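Local coordinates for colicin-M immunity protein (Escherichia coli, PDB 4AEQ), which protects cells that carry the colicin M plasmid against colicin M; this chain is the dimeric, domain-swapped part of it that follows the N-terminal region, at residues Val69-Glu74 with Arg80-Met85. Numbering follows the deposited sequence.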
loop_
_atom_site.group_PDB
_atom_site.type_symbol
_atom_site.label_atom_id
_atom_site.label_comp_id
_atom_site.label_asym_id
_atom_site.label_seq_id
_atom_site.Cartn_x
_atom_site.Cartn_y
_atom_site.Cartn_z
ATOM N N VAL A 69 14.184 -2.057 -3.258
ATOM C CA VAL A 69 14.636 -3.188 -2.478
ATOM C C VAL A 69 14.025 -4.459 -3.044
ATOM O O VAL A 69 12.851 -4.754 -2.811
ATOM C CB VAL A 69 14.148 -3.037 -1.027
ATOM C CG1 VAL A 69 14.656 -4.177 -0.156
ATOM C CG2 VAL A 69 14.567 -1.678 -0.467
ATOM N N PRO A 70 14.834 -5.236 -3.773
ATOM C CA PRO A 70 14.403 -6.534 -4.293
ATOM C C PRO A 70 14.454 -7.591 -3.207
ATOM O O PRO A 70 15.364 -7.569 -2.378
ATOM C CB PRO A 70 15.435 -6.831 -5.378
ATOM C CG PRO A 70 16.667 -6.146 -4.907
ATOM C CD PRO A 70 16.205 -4.899 -4.195
ATOM N N PHE A 71 13.512 -8.524 -3.220
ATOM C CA PHE A 71 13.578 -9.636 -2.280
ATOM C C PHE A 71 12.767 -10.814 -2.790
ATOM O O PHE A 71 11.946 -10.664 -3.686
ATOM C CB PHE A 71 13.122 -9.214 -0.874
ATOM C CG PHE A 71 11.685 -8.770 -0.801
ATOM C CD1 PHE A 71 11.334 -7.457 -1.071
ATOM C CD2 PHE A 71 10.688 -9.659 -0.433
ATOM C CE1 PHE A 71 10.017 -7.041 -0.992
ATOM C CE2 PHE A 71 9.369 -9.252 -0.356
ATOM C CZ PHE A 71 9.032 -7.944 -0.634
ATOM N N LYS A 72 13.020 -11.984 -2.222
ATOM C CA LYS A 72 12.249 -13.178 -2.523
ATOM C C LYS A 72 11.534 -13.628 -1.259
ATOM O O LYS A 72 12.109 -13.602 -0.178
ATOM C CB LYS A 72 13.168 -14.289 -3.026
ATOM C CG LYS A 72 13.732 -14.044 -4.411
ATOM C CD LYS A 72 14.867 -15.003 -4.732
ATOM C CE LYS A 72 16.111 -14.669 -3.925
ATOM N NZ LYS A 72 17.264 -15.547 -4.274
ATOM N N ALA A 73 10.274 -14.023 -1.396
ATOM C CA ALA A 73 9.516 -14.560 -0.274
ATOM C C ALA A 73 9.275 -16.046 -0.521
ATOM O O ALA A 73 8.881 -16.431 -1.620
ATOM C CB ALA A 73 8.198 -13.817 -0.118
ATOM N N GLU A 74 9.516 -16.868 0.496
ATOM C CA GLU A 74 9.453 -18.321 0.356
ATOM C C GLU A 74 8.494 -18.937 1.363
ATOM O O GLU A 74 8.653 -18.763 2.570
ATOM C CB GLU A 74 10.844 -18.932 0.537
ATOM C CG GLU A 74 11.913 -18.284 -0.321
ATOM C CD GLU A 74 13.036 -17.671 0.497
ATOM O OE1 GLU A 74 13.898 -18.431 0.992
ATOM O OE2 GLU A 74 13.055 -16.429 0.641
ATOM N N ARG A 80 8.179 -16.306 -4.431
ATOM C CA ARG A 80 7.842 -15.182 -5.298
ATOM C C ARG A 80 8.874 -14.068 -5.203
ATOM O O ARG A 80 9.344 -13.740 -4.117
ATOM C CB ARG A 80 6.462 -14.628 -4.940
ATOM C CG ARG A 80 5.986 -13.490 -5.831
ATOM C CD ARG A 80 4.805 -13.925 -6.687
ATOM N NE ARG A 80 3.992 -12.798 -7.136
ATOM C CZ ARG A 80 4.020 -12.293 -8.364
ATOM N NH1 ARG A 80 4.825 -12.813 -9.283
ATOM N NH2 ARG A 80 3.241 -11.267 -8.677
ATOM N N MET A 81 9.210 -13.488 -6.349
ATOM C CA MET A 81 10.114 -12.343 -6.412
ATOM C C MET A 81 9.335 -11.036 -6.305
ATOM O O MET A 81 8.264 -10.899 -6.888
ATOM C CB MET A 81 10.881 -12.362 -7.732
ATOM C CG MET A 81 11.601 -11.063 -8.036
ATOM S SD MET A 81 13.163 -10.981 -7.158
ATOM C CE MET A 81 14.088 -12.202 -8.078
ATOM N N TYR A 82 9.879 -10.076 -5.561
ATOM C CA TYR A 82 9.271 -8.755 -5.432
ATOM C C TYR A 82 10.308 -7.659 -5.584
ATOM O O TYR A 82 11.486 -7.858 -5.261
ATOM C CB TYR A 82 8.659 -8.573 -4.047
ATOM C CG TYR A 82 7.554 -9.519 -3.673
ATOM C CD1 TYR A 82 7.831 -10.716 -3.028
ATOM C CD2 TYR A 82 6.227 -9.198 -3.923
ATOM C CE1 TYR A 82 6.819 -11.576 -2.660
ATOM C CE2 TYR A 82 5.207 -10.057 -3.561
ATOM C CZ TYR A 82 5.513 -11.244 -2.929
ATOM O OH TYR A 82 4.512 -12.109 -2.556
ATOM N N TYR A 83 9.859 -6.495 -6.046
ATOM C CA TYR A 83 10.638 -5.282 -5.896
ATOM C C TYR A 83 9.792 -4.331 -5.072
ATOM O O TYR A 83 8.788 -3.805 -5.552
ATOM C CB TYR A 83 10.893 -4.659 -7.267
ATOM C CG TYR A 83 11.545 -5.603 -8.252
ATOM C CD1 TYR A 83 10.790 -6.510 -8.985
ATOM C CD2 TYR A 83 12.919 -5.592 -8.441
ATOM C CE1 TYR A 83 11.389 -7.378 -9.881
ATOM C CE2 TYR A 83 13.524 -6.450 -9.334
ATOM C CZ TYR A 83 12.757 -7.341 -10.051
ATOM O OH TYR A 83 13.360 -8.199 -10.940
ATOM N N GLY A 84 10.176 -4.130 -3.816
ATOM C CA GLY A 84 9.638 -3.041 -3.023
ATOM C C GLY A 84 10.243 -1.736 -3.465
ATOM O O GLY A 84 11.452 -1.611 -3.464
ATOM N N MET A 85 9.444 -0.744 -3.814
ATOM C CA MET A 85 10.038 0.569 -3.978
ATOM C C MET A 85 9.561 1.400 -2.810
ATOM O O MET A 85 8.363 1.694 -2.660
ATOM C CB MET A 85 9.678 1.193 -5.314
ATOM C CG MET A 85 9.498 0.167 -6.400
ATOM S SD MET A 85 8.919 0.885 -7.935
ATOM C CE MET A 85 7.239 0.282 -7.906
#
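Val69, Phe71 and Ala73 pair with Gly84, Tyr82 and Arg80 in an antiparallel beta hairpin, the two central strands of the four-stranded sheet. Each of these pairs is closed by two backbone hydrogen bonds. The Gly84 N to Val69 O bond is the most bent, at 140°, with its donor well above the carbonyl plane. Between the bonded pairs lie the non-hydrogen-bonded pairs Pro70–Tyr83 and Lys72–Met81. Pro70 CA makes a CA-H...O contact of 3.3 Å with Tyr82 O.

Phe71 and Tyr82 share one face of the sheet. With chi1 at 63°, Phe71 CG stands between its own N and carbonyl carbon, and the ring swings over the neighbouring strand. Tyr82 CB lies over one ring face, 3.7 Å from the Phe71 centroid, a CH-pi contact. The planes are 17° from parallel but displaced, with little true stacking. Ala73 CB meets the Tyr82 ring edge at CE1, 3.7 Å away. On the other face, Lys72 CG and Met81 CE are in van der Waals contact at 4.1 Å.

Tyr82 OH is hydrogen-bonded to Asp38 of helix 17-42. Tyr28 of the second subunit packs edge-to-face on both Phe71 and Tyr82. Strand 48-51 pairs with strand 66-74, and strand 92-96 with strand 79-87.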